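Long-range contacts in 1,3-alpha-isomaltosidase (Kribbella flavida DSM 17836, PDB 5X3I), which hydrolyses the alpha-1,3-glucosidic linkages of the cyclic tetrasaccharide cyclobis-(1-6)-alpha-nigerosyl to give isomaltose, as part of intracellular breakdown of this starch-derived sugar: residues V516-A521 with H529-A534; G296-L301 with M589-Y594; D286-A291 with G522-Q527; A438-L443 with N494-H499. The protein carries 1 engineered substitution. One frame throughout, in Å; residues are numbered along the deposited sequence.

Contact 1 (V516-A521 with H529-A534); sequences VTFSRA and HGIFWA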
loop_
_atom_site.group_PDB
_atom_site.type_symbol
_atom_site.label_atom_id
_atom_site.label_comp_id
_atom_site.label_asym_id
_atom_site.label_seq_id
_atom_site.Cartn_x
_atom_site.Cartn_y
_atom_site.Cartn_z
ATOM N N VAL A 516 11.524 -11.533 5.696
ATOM C CA VAL A 516 10.753 -11.453 4.489
ATOM C C VAL A 516 9.300 -11.285 4.901
ATOM O O VAL A 516 8.606 -12.245 5.144
ATOM C CB VAL A 516 10.921 -12.750 3.617
ATOM C CG1 VAL A 516 10.051 -12.696 2.375
ATOM C CG2 VAL A 516 12.381 -12.972 3.235
ATOM N N THR A 517 8.823 -10.052 4.784
ATOM C CA THR A 517 7.431 -9.696 4.974
ATOM C C THR A 517 7.023 -9.277 3.574
ATOM O O THR A 517 7.877 -8.924 2.766
ATOM C CB THR A 517 7.208 -8.534 6.009
ATOM O OG1 THR A 517 8.110 -7.462 5.732
ATOM C CG2 THR A 517 7.447 -9.006 7.439
ATOM N N PHE A 518 5.742 -9.401 3.271
ATOM C CA PHE A 518 5.214 -9.058 1.974
ATOM C C PHE A 518 3.991 -8.165 2.247
ATOM O O PHE A 518 2.959 -8.662 2.681
ATOM C CB PHE A 518 4.876 -10.364 1.245
ATOM C CG PHE A 518 4.440 -10.222 -0.193
ATOM C CD1 PHE A 518 3.196 -10.650 -0.586
ATOM C CD2 PHE A 518 5.300 -9.758 -1.161
ATOM C CE1 PHE A 518 2.794 -10.581 -1.925
ATOM C CE2 PHE A 518 4.904 -9.681 -2.498
ATOM C CZ PHE A 518 3.652 -10.104 -2.877
ATOM N N SER A 519 4.100 -6.876 1.936
ATOM C CA SER A 519 3.141 -5.859 2.402
ATOM C C SER A 519 2.621 -4.999 1.251
ATOM O O SER A 519 3.342 -4.762 0.305
ATOM C CB SER A 519 3.786 -4.935 3.440
ATOM O OG SER A 519 4.393 -5.632 4.502
ATOM N N ARG A 520 1.352 -4.617 1.276
ATOM C CA ARG A 520 0.836 -3.585 0.375
ATOM C C ARG A 520 1.019 -2.153 0.907
ATOM O O ARG A 520 1.248 -1.230 0.144
ATOM C CB ARG A 520 -0.628 -3.857 0.035
ATOM C CG ARG A 520 -1.620 -3.576 1.150
ATOM C CD ARG A 520 -3.010 -4.066 0.790
ATOM N NE ARG A 520 -3.975 -3.698 1.812
ATOM C CZ ARG A 520 -5.165 -4.262 1.970
ATOM N NH1 ARG A 520 -5.548 -5.258 1.180
ATOM N NH2 ARG A 520 -5.974 -3.827 2.931
ATOM N N ALA A 521 0.920 -1.991 2.223
ATOM C CA ALA A 521 0.812 -0.683 2.848
ATOM C C ALA A 521 2.111 -0.259 3.492
ATOM O O ALA A 521 2.895 -1.089 3.934
ATOM C CB ALA A 521 -0.290 -0.676 3.875
ATOM N N HIS A 529 11.882 -2.476 5.534
ATOM C CA HIS A 529 11.186 -3.692 5.931
ATOM C C HIS A 529 10.508 -4.508 4.836
ATOM O O HIS A 529 9.345 -4.291 4.519
ATOM C CB HIS A 529 10.130 -3.292 6.971
ATOM C CG HIS A 529 10.674 -2.423 8.062
ATOM N ND1 HIS A 529 11.500 -2.905 9.048
ATOM C CD2 HIS A 529 10.523 -1.098 8.308
ATOM C CE1 HIS A 529 11.833 -1.921 9.863
ATOM N NE2 HIS A 529 11.251 -0.814 9.439
ATOM N N GLY A 530 11.152 -5.600 4.455
ATOM C CA GLY A 530 10.552 -6.566 3.562
ATOM C C GLY A 530 10.231 -6.169 2.140
ATOM O O GLY A 530 10.872 -5.323 1.529
ATOM N N ILE A 531 9.210 -6.832 1.619
ATOM C CA ILE A 531 8.828 -6.773 0.229
ATOM C C ILE A 531 7.445 -6.130 0.134
ATOM O O ILE A 531 6.654 -6.206 1.074
ATOM C CB ILE A 531 8.813 -8.189 -0.385
ATOM C CG1 ILE A 531 10.166 -8.879 -0.149
ATOM C CG2 ILE A 531 8.491 -8.161 -1.849
ATOM C CD1 ILE A 531 10.226 -10.279 -0.654
ATOM N N PHE A 532 7.164 -5.507 -1.003
ATOM C CA PHE A 532 5.916 -4.794 -1.205
ATOM C C PHE A 532 5.279 -5.209 -2.518
ATOM O O PHE A 532 5.969 -5.505 -3.487
ATOM C CB PHE A 532 6.160 -3.278 -1.132
ATOM C CG PHE A 532 6.655 -2.844 0.216
ATOM C CD1 PHE A 532 8.003 -2.912 0.526
ATOM C CD2 PHE A 532 5.768 -2.470 1.203
ATOM C CE1 PHE A 532 8.452 -2.586 1.770
ATOM C CE2 PHE A 532 6.225 -2.136 2.460
ATOM C CZ PHE A 532 7.579 -2.196 2.734
ATOM N N TRP A 533 3.956 -5.272 -2.530
ATOM C CA TRP A 533 3.247 -5.491 -3.773
ATOM C C TRP A 533 2.162 -4.425 -3.946
ATOM O O TRP A 533 1.691 -3.841 -2.972
ATOM C CB TRP A 533 2.664 -6.916 -3.845
ATOM C CG TRP A 533 1.245 -7.083 -3.404
ATOM C CD1 TRP A 533 0.138 -7.147 -4.206
ATOM C CD2 TRP A 533 0.772 -7.252 -2.061
ATOM N NE1 TRP A 533 -0.987 -7.329 -3.451
ATOM C CE2 TRP A 533 -0.628 -7.406 -2.129
ATOM C CE3 TRP A 533 1.397 -7.296 -0.807
ATOM C CZ2 TRP A 533 -1.419 -7.579 -0.990
ATOM C CZ3 TRP A 533 0.613 -7.470 0.322
ATOM C CH2 TRP A 533 -0.787 -7.598 0.221
ATOM N N ALA A 534 1.771 -4.202 -5.193
ATOM C CA ALA A 534 0.970 -3.042 -5.582
ATOM C C ALA A 534 -0.486 -3.087 -5.119
ATOM O O ALA A 534 -1.217 -2.144 -5.353
ATOM C CB ALA A 534 1.020 -2.864 -7.079
HETATM O O HOH W 1 6.958 -5.813 3.809
#

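Contact 2 (G296-L301 with M589-Y594); sequences GWVFRL and MPIMQY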
loop_
_atom_site.group_PDB
_atom_site.type_symbol
_atom_site.label_atom_id
_atom_site.label_comp_id
_atom_site.label_asym_id
_atom_site.label_seq_id
_atom_site.Cartn_x
_atom_site.Cartn_y
_atom_site.Cartn_z
ATOM N N GLY A 296 18.333 -14.625 -2.112
ATOM C CA GLY A 296 18.121 -14.756 -3.541
ATOM C C GLY A 296 16.822 -15.421 -3.938
ATOM O O GLY A 296 16.295 -15.121 -5.001
ATOM N N TRP A 297 16.291 -16.304 -3.091
ATOM C CA TRP A 297 15.078 -17.038 -3.464
ATOM C C TRP A 297 13.846 -16.146 -3.662
ATOM O O TRP A 297 12.903 -16.572 -4.319
ATOM C CB TRP A 297 14.743 -18.146 -2.445
ATOM C CG TRP A 297 14.422 -17.717 -1.026
ATOM C CD1 TRP A 297 15.254 -17.779 0.054
ATOM C CD2 TRP A 297 13.169 -17.209 -0.531
ATOM N NE1 TRP A 297 14.608 -17.334 1.184
ATOM C CE2 TRP A 297 13.326 -16.979 0.851
ATOM C CE3 TRP A 297 11.934 -16.935 -1.118
ATOM C CZ2 TRP A 297 12.305 -16.476 1.643
ATOM C CZ3 TRP A 297 10.916 -16.445 -0.320
ATOM C CH2 TRP A 297 11.107 -16.218 1.039
ATOM N N VAL A 298 13.856 -14.917 -3.132
ATOM C CA VAL A 298 12.698 -14.032 -3.327
ATOM C C VAL A 298 12.552 -13.668 -4.799
ATOM O O VAL A 298 11.477 -13.267 -5.238
ATOM C CB VAL A 298 12.766 -12.719 -2.480
ATOM C CG1 VAL A 298 12.985 -13.037 -1.022
ATOM C CG2 VAL A 298 13.832 -11.755 -3.006
ATOM N N PHE A 299 13.616 -13.864 -5.572
ATOM C CA PHE A 299 13.565 -13.542 -6.989
ATOM C C PHE A 299 12.986 -14.647 -7.867
ATOM O O PHE A 299 12.875 -14.482 -9.075
ATOM C CB PHE A 299 14.957 -13.159 -7.478
ATOM C CG PHE A 299 15.432 -11.855 -6.931
ATOM C CD1 PHE A 299 14.716 -10.691 -7.180
ATOM C CD2 PHE A 299 16.575 -11.779 -6.167
ATOM C CE1 PHE A 299 15.136 -9.473 -6.678
ATOM C CE2 PHE A 299 17.006 -10.554 -5.666
ATOM C CZ PHE A 299 16.288 -9.412 -5.925
ATOM N N ARG A 300 12.581 -15.756 -7.264
ATOM C CA ARG A 300 11.908 -16.789 -8.030
ATOM C C ARG A 300 10.413 -16.492 -8.131
ATOM O O ARG A 300 9.923 -15.559 -7.508
ATOM C CB ARG A 300 12.141 -18.159 -7.392
ATOM C CG ARG A 300 13.613 -18.512 -7.234
ATOM C CD ARG A 300 13.780 -19.883 -6.632
ATOM N NE ARG A 300 13.283 -20.925 -7.517
ATOM C CZ ARG A 300 13.132 -22.197 -7.159
ATOM N NH1 ARG A 300 13.412 -22.577 -5.914
ATOM N NH2 ARG A 300 12.697 -23.087 -8.040
ATOM N N LEU A 301 9.682 -17.315 -8.870
ATOM C CA LEU A 301 8.258 -17.073 -9.049
ATOM C C LEU A 301 7.495 -17.331 -7.754
ATOM O O LEU A 301 7.715 -18.346 -7.082
ATOM C CB LEU A 301 7.691 -17.940 -10.170
ATOM C CG LEU A 301 6.160 -17.965 -10.289
ATOM C CD1 LEU A 301 5.608 -16.578 -10.636
ATOM C CD2 LEU A 301 5.695 -19.014 -11.314
ATOM N N MET A 589 10.722 -7.900 -13.546
ATOM C CA MET A 589 10.462 -7.010 -12.412
ATOM C C MET A 589 11.050 -7.599 -11.114
ATOM O O MET A 589 11.398 -8.771 -11.090
ATOM C CB MET A 589 8.968 -6.782 -12.268
ATOM C CG MET A 589 8.353 -5.991 -13.419
ATOM S SD MET A 589 6.593 -5.797 -13.191
ATOM C CE MET A 589 6.092 -5.475 -14.871
ATOM N N PRO A 590 11.256 -6.764 -10.070
ATOM C CA PRO A 590 11.882 -7.289 -8.852
ATOM C C PRO A 590 11.186 -8.533 -8.270
ATOM O O PRO A 590 11.859 -9.438 -7.810
ATOM C CB PRO A 590 11.787 -6.112 -7.879
ATOM C CG PRO A 590 11.797 -4.908 -8.758
ATOM C CD PRO A 590 10.993 -5.317 -9.963
ATOM N N ILE A 591 9.862 -8.559 -8.300
ATOM C CA ILE A 591 9.099 -9.664 -7.746
ATOM C C ILE A 591 8.031 -10.123 -8.728
ATOM O O ILE A 591 7.125 -9.356 -9.099
ATOM C CB ILE A 591 8.420 -9.287 -6.410
ATOM C CG1 ILE A 591 9.443 -8.771 -5.391
ATOM C CG2 ILE A 591 7.630 -10.474 -5.861
ATOM C CD1 ILE A 591 10.343 -9.846 -4.811
ATOM N N MET A 592 8.153 -11.380 -9.131
ATOM C CA MET A 592 7.248 -12.017 -10.068
ATOM C C MET A 592 6.286 -12.890 -9.290
ATOM O O MET A 592 6.700 -13.864 -8.635
ATOM C CB MET A 592 8.030 -12.838 -11.101
ATOM C CG MET A 592 7.160 -13.450 -12.179
ATOM S SD MET A 592 8.071 -14.528 -13.296
ATOM C CE MET A 592 6.809 -14.790 -14.536
ATOM N N GLN A 593 5.012 -12.510 -9.321
ATOM C CA GLN A 593 3.987 -13.157 -8.508
ATOM C C GLN A 593 2.626 -13.156 -9.195
ATOM O O GLN A 593 2.223 -12.141 -9.767
ATOM C CB GLN A 593 3.875 -12.450 -7.146
ATOM C CG GLN A 593 2.851 -13.056 -6.186
ATOM C CD GLN A 593 1.676 -12.128 -5.841
ATOM O OE1 GLN A 593 1.111 -12.225 -4.758
ATOM N NE2 GLN A 593 1.296 -11.256 -6.768
ATOM N N TYR A 594 1.892 -14.259 -9.097
ATOM C CA TYR A 594 0.493 -14.249 -9.496
ATOM C C TYR A 594 -0.376 -14.528 -8.279
ATOM O O TYR A 594 0.080 -15.113 -7.302
ATOM C CB TYR A 594 0.201 -15.255 -10.622
ATOM C CG TYR A 594 0.308 -16.740 -10.281
ATOM C CD1 TYR A 594 -0.687 -17.386 -9.565
ATOM C CD2 TYR A 594 1.372 -17.504 -10.742
ATOM C CE1 TYR A 594 -0.607 -18.741 -9.276
ATOM C CE2 TYR A 594 1.464 -18.875 -10.453
ATOM C CZ TYR A 594 0.466 -19.480 -9.726
ATOM O OH TYR A 594 0.534 -20.814 -9.433
HETATM O O HOH W 2 10.379 -12.971 -7.826
#

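Contact 3 (D286-A291 with G522-Q527); sequences DEVGRA and GFTGSQ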
loop_
_atom_site.group_PDB
_atom_site.type_symbol
_atom_site.label_atom_id
_atom_site.label_comp_id
_atom_site.label_asym_id
_atom_site.label_seq_id
_atom_site.Cartn_x
_atom_site.Cartn_y
_atom_site.Cartn_z
ATOM N N ASP A 286 19.462 7.612 3.748
ATOM C CA ASP A 286 20.344 7.788 4.904
ATOM C C ASP A 286 19.560 8.303 6.099
ATOM O O ASP A 286 19.846 7.966 7.243
ATOM C CB ASP A 286 21.489 8.760 4.604
ATOM C CG ASP A 286 22.675 8.086 3.942
ATOM O OD1 ASP A 286 22.647 6.849 3.800
ATOM O OD2 ASP A 286 23.629 8.800 3.560
ATOM N N GLU A 287 18.595 9.167 5.818
ATOM C CA GLU A 287 17.750 9.723 6.856
ATOM C C GLU A 287 16.628 8.784 7.319
ATOM O O GLU A 287 16.415 8.625 8.508
ATOM C CB GLU A 287 17.150 11.044 6.348
ATOM C CG GLU A 287 16.276 11.784 7.333
ATOM C CD GLU A 287 15.699 13.079 6.746
ATOM O OE1 GLU A 287 14.522 13.369 7.036
ATOM O OE2 GLU A 287 16.413 13.783 5.991
ATOM N N VAL A 288 15.868 8.226 6.385
ATOM C CA VAL A 288 14.685 7.456 6.783
ATOM C C VAL A 288 14.799 5.920 6.772
ATOM O O VAL A 288 13.892 5.228 7.221
ATOM C CB VAL A 288 13.492 7.866 5.931
ATOM C CG1 VAL A 288 13.367 9.397 5.956
ATOM C CG2 VAL A 288 13.644 7.366 4.509
ATOM N N GLY A 289 15.928 5.394 6.324
ATOM C CA GLY A 289 16.071 3.958 6.182
ATOM C C GLY A 289 16.135 3.413 4.771
ATOM O O GLY A 289 15.735 4.060 3.799
ATOM N N ARG A 290 16.646 2.182 4.684
ATOM C CA ARG A 290 17.085 1.576 3.439
ATOM C C ARG A 290 16.904 0.043 3.490
ATOM O O ARG A 290 16.941 -0.551 4.558
ATOM C CB ARG A 290 18.554 1.946 3.191
ATOM C CG ARG A 290 19.196 1.381 1.950
ATOM C CD ARG A 290 20.686 1.725 1.910
ATOM N NE ARG A 290 20.936 3.093 1.456
ATOM C CZ ARG A 290 21.336 4.085 2.245
ATOM N NH1 ARG A 290 21.537 3.885 3.539
ATOM N NH2 ARG A 290 21.540 5.284 1.732
ATOM N N ALA A 291 16.708 -0.580 2.336
ATOM C CA ALA A 291 16.561 -2.026 2.279
ATOM C C ALA A 291 17.832 -2.712 2.744
ATOM O O ALA A 291 18.918 -2.160 2.647
ATOM C CB ALA A 291 16.217 -2.477 0.884
ATOM N N GLY A 522 2.352 1.047 3.502
ATOM C CA GLY A 522 3.548 1.581 4.110
ATOM C C GLY A 522 3.603 3.095 4.089
ATOM O O GLY A 522 2.631 3.765 3.732
ATOM N N PHE A 523 4.758 3.621 4.465
ATOM C CA PHE A 523 4.983 5.051 4.572
ATOM C C PHE A 523 6.484 5.247 4.548
ATOM O O PHE A 523 7.234 4.292 4.338
ATOM C CB PHE A 523 4.379 5.627 5.864
ATOM C CG PHE A 523 4.163 7.132 5.832
ATOM C CD1 PHE A 523 3.182 7.685 5.028
ATOM C CD2 PHE A 523 4.947 7.982 6.604
ATOM C CE1 PHE A 523 2.980 9.065 5.000
ATOM C CE2 PHE A 523 4.759 9.364 6.573
ATOM C CZ PHE A 523 3.772 9.901 5.775
ATOM N N THR A 524 6.911 6.478 4.797
ATOM C CA THR A 524 8.313 6.793 4.989
ATOM C C THR A 524 8.926 5.835 6.013
ATOM O O THR A 524 8.391 5.661 7.094
ATOM C CB THR A 524 8.487 8.257 5.501
ATOM O OG1 THR A 524 7.870 9.182 4.590
ATOM C CG2 THR A 524 9.953 8.595 5.665
ATOM N N GLY A 525 10.051 5.221 5.664
ATOM C CA GLY A 525 10.683 4.250 6.540
ATOM C C GLY A 525 10.408 2.794 6.178
ATOM O O GLY A 525 11.173 1.914 6.566
ATOM N N SER A 526 9.339 2.539 5.427
ATOM C CA SER A 526 9.017 1.179 4.993
ATOM C C SER A 526 10.121 0.533 4.137
ATOM O O SER A 526 10.164 -0.690 4.001
ATOM C CB SER A 526 7.696 1.154 4.221
ATOM O OG SER A 526 6.603 1.271 5.098
ATOM N N GLN A 527 11.008 1.356 3.583
ATOM C CA GLN A 527 12.122 0.877 2.768
ATOM C C GLN A 527 12.929 -0.215 3.492
ATOM O O GLN A 527 13.452 -1.124 2.866
ATOM C CB GLN A 527 13.065 2.029 2.387
ATOM C CG GLN A 527 12.476 3.125 1.480
ATOM C CD GLN A 527 11.900 4.294 2.268
ATOM O OE1 GLN A 527 11.475 4.128 3.405
ATOM N NE2 GLN A 527 11.888 5.488 1.659
HETATM O O HOH W 3 12.771 2.318 8.668
#

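Contact 4 (A438-L443 with N494-H499); sequences ALMPDL and NLYPVH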
loop_
_atom_site.group_PDB
_atom_site.type_symbol
_atom_site.label_atom_id
_atom_site.label_comp_id
_atom_site.label_asym_id
_atom_site.label_seq_id
_atom_site.Cartn_x
_atom_site.Cartn_y
_atom_site.Cartn_z
ATOM N N ALA A 438 -12.914 -4.786 14.777
ATOM C CA ALA A 438 -11.736 -5.497 15.260
ATOM C C ALA A 438 -10.782 -4.521 15.943
ATOM O O ALA A 438 -10.676 -3.378 15.526
ATOM C CB ALA A 438 -11.038 -6.218 14.112
ATOM N N LEU A 439 -10.097 -4.970 16.990
ATOM C CA LEU A 439 -9.047 -4.165 17.632
ATOM C C LEU A 439 -7.758 -4.172 16.818
ATOM O O LEU A 439 -7.496 -5.113 16.078
ATOM C CB LEU A 439 -8.749 -4.681 19.041
ATOM C CG LEU A 439 -9.975 -5.016 19.882
ATOM C CD1 LEU A 439 -9.569 -5.517 21.240
ATOM C CD2 LEU A 439 -10.867 -3.789 20.000
ATOM N N MET A 440 -6.960 -3.124 16.960
ATOM C CA MET A 440 -5.634 -3.072 16.353
ATOM C C MET A 440 -4.574 -3.233 17.431
ATOM O O MET A 440 -4.565 -2.469 18.384
ATOM C CB MET A 440 -5.406 -1.749 15.607
ATOM C CG MET A 440 -6.254 -1.526 14.355
ATOM S SD MET A 440 -5.956 0.105 13.609
ATOM C CE MET A 440 -4.395 -0.169 12.780
ATOM N N PRO A 441 -3.669 -4.216 17.283
ATOM C CA PRO A 441 -2.596 -4.281 18.280
ATOM C C PRO A 441 -1.727 -3.037 18.170
ATOM O O PRO A 441 -1.489 -2.562 17.067
ATOM C CB PRO A 441 -1.818 -5.546 17.891
ATOM C CG PRO A 441 -2.037 -5.678 16.432
ATOM C CD PRO A 441 -3.445 -5.143 16.165
ATOM N N ASP A 442 -1.223 -2.524 19.276
ATOM C CA ASP A 442 -0.484 -1.295 19.139
ATOM C C ASP A 442 0.968 -1.672 18.930
ATOM O O ASP A 442 1.725 -1.840 19.873
ATOM C CB ASP A 442 -0.678 -0.462 20.415
ATOM C CG ASP A 442 -0.038 0.907 20.354
ATOM O OD1 ASP A 442 0.775 1.188 19.463
ATOM O OD2 ASP A 442 -0.352 1.706 21.251
ATOM N N LEU A 443 1.387 -1.584 17.680
ATOM C CA LEU A 443 2.670 -2.131 17.263
ATOM C C LEU A 443 3.695 -1.015 17.308
ATOM O O LEU A 443 4.839 -1.197 16.919
ATOM C CB LEU A 443 2.577 -2.772 15.871
ATOM C CG LEU A 443 1.674 -4.017 15.802
ATOM C CD1 LEU A 443 1.481 -4.480 14.380
ATOM C CD2 LEU A 443 2.208 -5.163 16.680
ATOM N N ASN A 494 -0.469 6.974 9.872
ATOM C CA ASN A 494 0.341 6.723 8.696
ATOM C C ASN A 494 1.558 5.840 9.010
ATOM O O ASN A 494 2.062 5.154 8.133
ATOM C CB ASN A 494 0.817 8.037 8.058
ATOM C CG ASN A 494 -0.268 8.732 7.247
ATOM O OD1 ASN A 494 -1.167 8.097 6.705
ATOM N ND2 ASN A 494 -0.163 10.049 7.137
ATOM N N LEU A 495 2.028 5.881 10.251
ATOM C CA LEU A 495 3.188 5.093 10.649
ATOM C C LEU A 495 2.845 3.625 10.925
ATOM O O LEU A 495 3.735 2.780 10.901
ATOM C CB LEU A 495 3.857 5.685 11.889
ATOM C CG LEU A 495 4.557 7.042 11.749
ATOM C CD1 LEU A 495 5.168 7.447 13.077
ATOM C CD2 LEU A 495 5.626 7.006 10.669
ATOM N N TYR A 496 1.567 3.345 11.186
ATOM C CA TYR A 496 1.148 2.014 11.599
ATOM C C TYR A 496 1.662 0.898 10.678
ATOM O O TYR A 496 2.227 -0.040 11.186
ATOM C CB TYR A 496 -0.376 1.896 11.723
ATOM C CG TYR A 496 -0.763 0.605 12.421
ATOM C CD1 TYR A 496 -0.784 0.527 13.801
ATOM C CD2 TYR A 496 -1.062 -0.539 11.694
ATOM C CE1 TYR A 496 -1.113 -0.638 14.444
ATOM C CE2 TYR A 496 -1.384 -1.719 12.326
ATOM C CZ TYR A 496 -1.403 -1.765 13.699
ATOM O OH TYR A 496 -1.745 -2.924 14.328
ATOM N N PRO A 497 1.484 1.005 9.345
ATOM C CA PRO A 497 1.969 -0.105 8.512
ATOM C C PRO A 497 3.487 -0.297 8.553
ATOM O O PRO A 497 3.932 -1.423 8.327
ATOM C CB PRO A 497 1.515 0.277 7.099
ATOM C CG PRO A 497 1.311 1.790 7.154
ATOM C CD PRO A 497 0.785 2.023 8.536
ATOM N N VAL A 498 4.248 0.762 8.832
ATOM C CA VAL A 498 5.684 0.633 9.044
ATOM C C VAL A 498 5.994 -0.238 10.271
ATOM O O VAL A 498 6.781 -1.180 10.173
ATOM C CB VAL A 498 6.390 1.993 9.240
ATOM C CG1 VAL A 498 7.909 1.790 9.138
ATOM C CG2 VAL A 498 5.907 3.023 8.218
ATOM N N HIS A 499 5.389 0.097 11.410
ATOM C CA HIS A 499 5.532 -0.677 12.637
ATOM C C HIS A 499 5.141 -2.139 12.402
ATOM O O HIS A 499 5.772 -3.048 12.930
ATOM C CB HIS A 499 4.665 -0.112 13.773
ATOM C CG HIS A 499 5.037 1.273 14.209
ATOM N ND1 HIS A 499 6.331 1.647 14.495
ATOM C CD2 HIS A 499 4.272 2.375 14.426
ATOM C CE1 HIS A 499 6.352 2.916 14.864
ATOM N NE2 HIS A 499 5.115 3.380 14.838
#

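Contact 1 (V516-A521 with H529-A534)
Trp533 lays its indole between Phe518 of strand 517-519 and Arg520, just past its end. Over one face sits the CB methylene of Arg520, 3.8 Å from the centroid of the six-membered ring and close to its normal, a CH-pi contact. The opposite face receives Phe518, whose ring is turned only 15° from the indole but slid aside, so the overlap is slight, with Phe518 CE1 3.7 Å from Trp533 CE3. With CG turned anti to the backbone N (chi1 -174°), the Phe518 ring also brings its edge against Ile531, CD2 to CG2 3.6 Å. Replacing Trp533 by an alanine would probably leave one face of Phe518 without its neighbour and the CB of Arg520 without the ring it rests on.

Behind these groups lies parallel strand pairing: Ile531 N donates to Thr517 O (2.7 Å), Ser519 N to Ile531 O (2.8 Å) and Trp533 N to Ser519 O (2.9 Å). On the face carrying Ser519 and Phe532, one water takes bonds from Thr517 OG1 and Ser519 OG and gives bonds to the carbonyl oxygens of His529 and Ile531, linking the two segments on this face. A CB on Gly530 would run into Thr517 OG1, which lies 3.4 Å from its CA.

Beyond the pair, Ser519 OG bonds Thr470, and Arg520 NE forms a salt bridge with Glu474, an active-site residue by similarity. Strands 467-470 and 562-565 flank the two on their outer sides as neighbours in the TIM barrel, while helix 496-510 packs against Thr517 and His529.

Contact 2 (G296-L301 with M589-Y594)
Leu301 and Met592 both set CG anti to the backbone N (chi1 169° and -176°), which carries the leucine methyls and the extended methionine chain into an oblique crossing. Leu301 CD1 settles against Met592 CG at 3.8 Å and also touches the carbonyl oxygen of Met592. The other methyl, Leu301 CD2, meets the ring edge of Tyr594 at CE2, more loosely. Further back, Phe299 turns the edge of its ring to Pro590, with CD1 3.2 Å from Pro590 O, while Val298 CG2 covers the centre of one face of the same ring. Ile591 reaches in with CD1, which lies 3.6 Å from Val298 O.

The backbones are joined through a water. It donates to Val298 O (2.8 Å) and Arg300 O (2.6 Å) and accepts from Met592 N (3.0 Å). One residue further on, Trp302 takes up direct backbone bonding with Met592 and Tyr594, so the contact lies where the first barrel strand, 302-304, meets the last, 591-593, and closes the TIM barrel. Helix 622-650 covers the outside, packing on Phe299 and Leu301; its Arg633 bonds the carbonyl oxygens of Phe299 and Met589.

No hydrogen bond passes directly between the two segments. Their cohesion is therefore largely that of side-chain carbons resting on one another and on backbone carbonyl oxygens, with a single water serving three backbone polar groups where the chains stand too far apart to bond one another.

Contact 3 (D286-A291 with G522-Q527)
At the C-terminal end of helix 277-288, Val288 and Gly289 abut a type II turn, Phe523 to Ser526, in the connection between barrel strands 517-519 and 531-533. Val288 uses both methyls: CG1 touches Thr524 CG2 of the turn at 3.5 Å, the two side chains crossing at about a right angle, while CG2 faces the amide of Gln527, just after it, 3.8 Å from NE2. The carbonyl oxygen of Val288 receives a CA-H...O contact from Gly525 CA (3.4 Å), and a water bonded to Gly525 O also makes a weak bond to it. Next along, Gly289 O rests on Gln527 CB, and Gln527 O lies 3.3 Å from Ala291 CA.

Gln527 is bent at chi2 (93°), which folds its amide back over the turn. OE1 accepts a weak bond from Gly525 N (2.9 Å), and NE2 donates to Cys557 O. An alanine here would lack the amide, and would probably leave Cys557 O without this donor and open a gap beside Val288 CG2. The turn is braced at its start, where Phe523 N donates to Ser526 OG. On the helix side, Arg290 spans back to Asp286, with NH1 and NH2 both directed at OD1; its NE pairs with Asp651.

His240, from strand 237-241, packs against both Val288 and Thr524, so the contact sits between the barrel and a neighbouring beta-sheet. Two glycines at positive phi mark its form: Gly289 where the chain leaves the helix, and Gly525 at the third position of the turn, where type II turns commonly place glycine.

Contact 4 (A438-L443 with N494-H499)
The irregular chain 438-443 passes the N-terminal part of helix 496-510, its backbone coming nearest where the CA atoms of Leu443 and His499 stand 5.6 Å apart. The main bridge is the side chain of Tyr496, which reaches out from the helix and donates from OH to the carbonyl oxygen of Pro441 at 2.8 Å. The hydroxyl lies in the carbonyl plane and approaches at a C=O...donor angle of 145°.

Met440 comes over one face of the tyrosine. A bend at chi3 (77°) brings its CE methyl above the middle of the ring, 3.4 Å from the centroid and 9° off the normal. SD lies behind the methyl, 5.0 Å from the same centroid, which makes this a Met-aromatic contact led by the methyl. The pyrrolidine of Pro441 stands at about a right angle to the tyrosine side chain, with CD 3.3 Å from Tyr496 OH, and Leu443 CD1 adds a further apolar neighbour to that oxygen. One helical turn on, His499 CB sits 3.3 Å from Leu443 O; that oxygen is bonded by Arg449. ND1 of His499 bonds a glycerol, probably from the crystallisation liquor.

Trp452 of helix 446-454 packs on Pro441 and Leu443, and Met413 of helix 404-415 also touches Pro441, enclosing the loop. The tyrosine is thus fixed at two places, by a methyl over its face and by a hydrogen bond at its hydroxyl. With hydrocarbon around it and a carbonyl as its acceptor, the phenol is likely to stay neutral.

Contact 1 is the hub of the group. It touches contact 2 through Ile531 CG2 and Ile591 CG1 (3.7 Å), and both reach the same parallel barrel sheet. It meets contact 3 at Phe532 CZ and Ser526 O (3.2 Å), and contact 4 where Ala521 C lies 3.7 Å from Pro497 CB. Contacts 3 and 4 adjoin, Phe523 CB lying 3.3 Å from Asn494 O, whereas contacts 2 and 4 remain about 17 Å apart at their nearest atoms. In contact 1 the Arg520 side chain is about 3 Å from that of Glu474, probably an active-site residue, and about 4 Å from that of Asp536, the inferred proton donor. Engineered Ala471 replaces the inferred nucleophile.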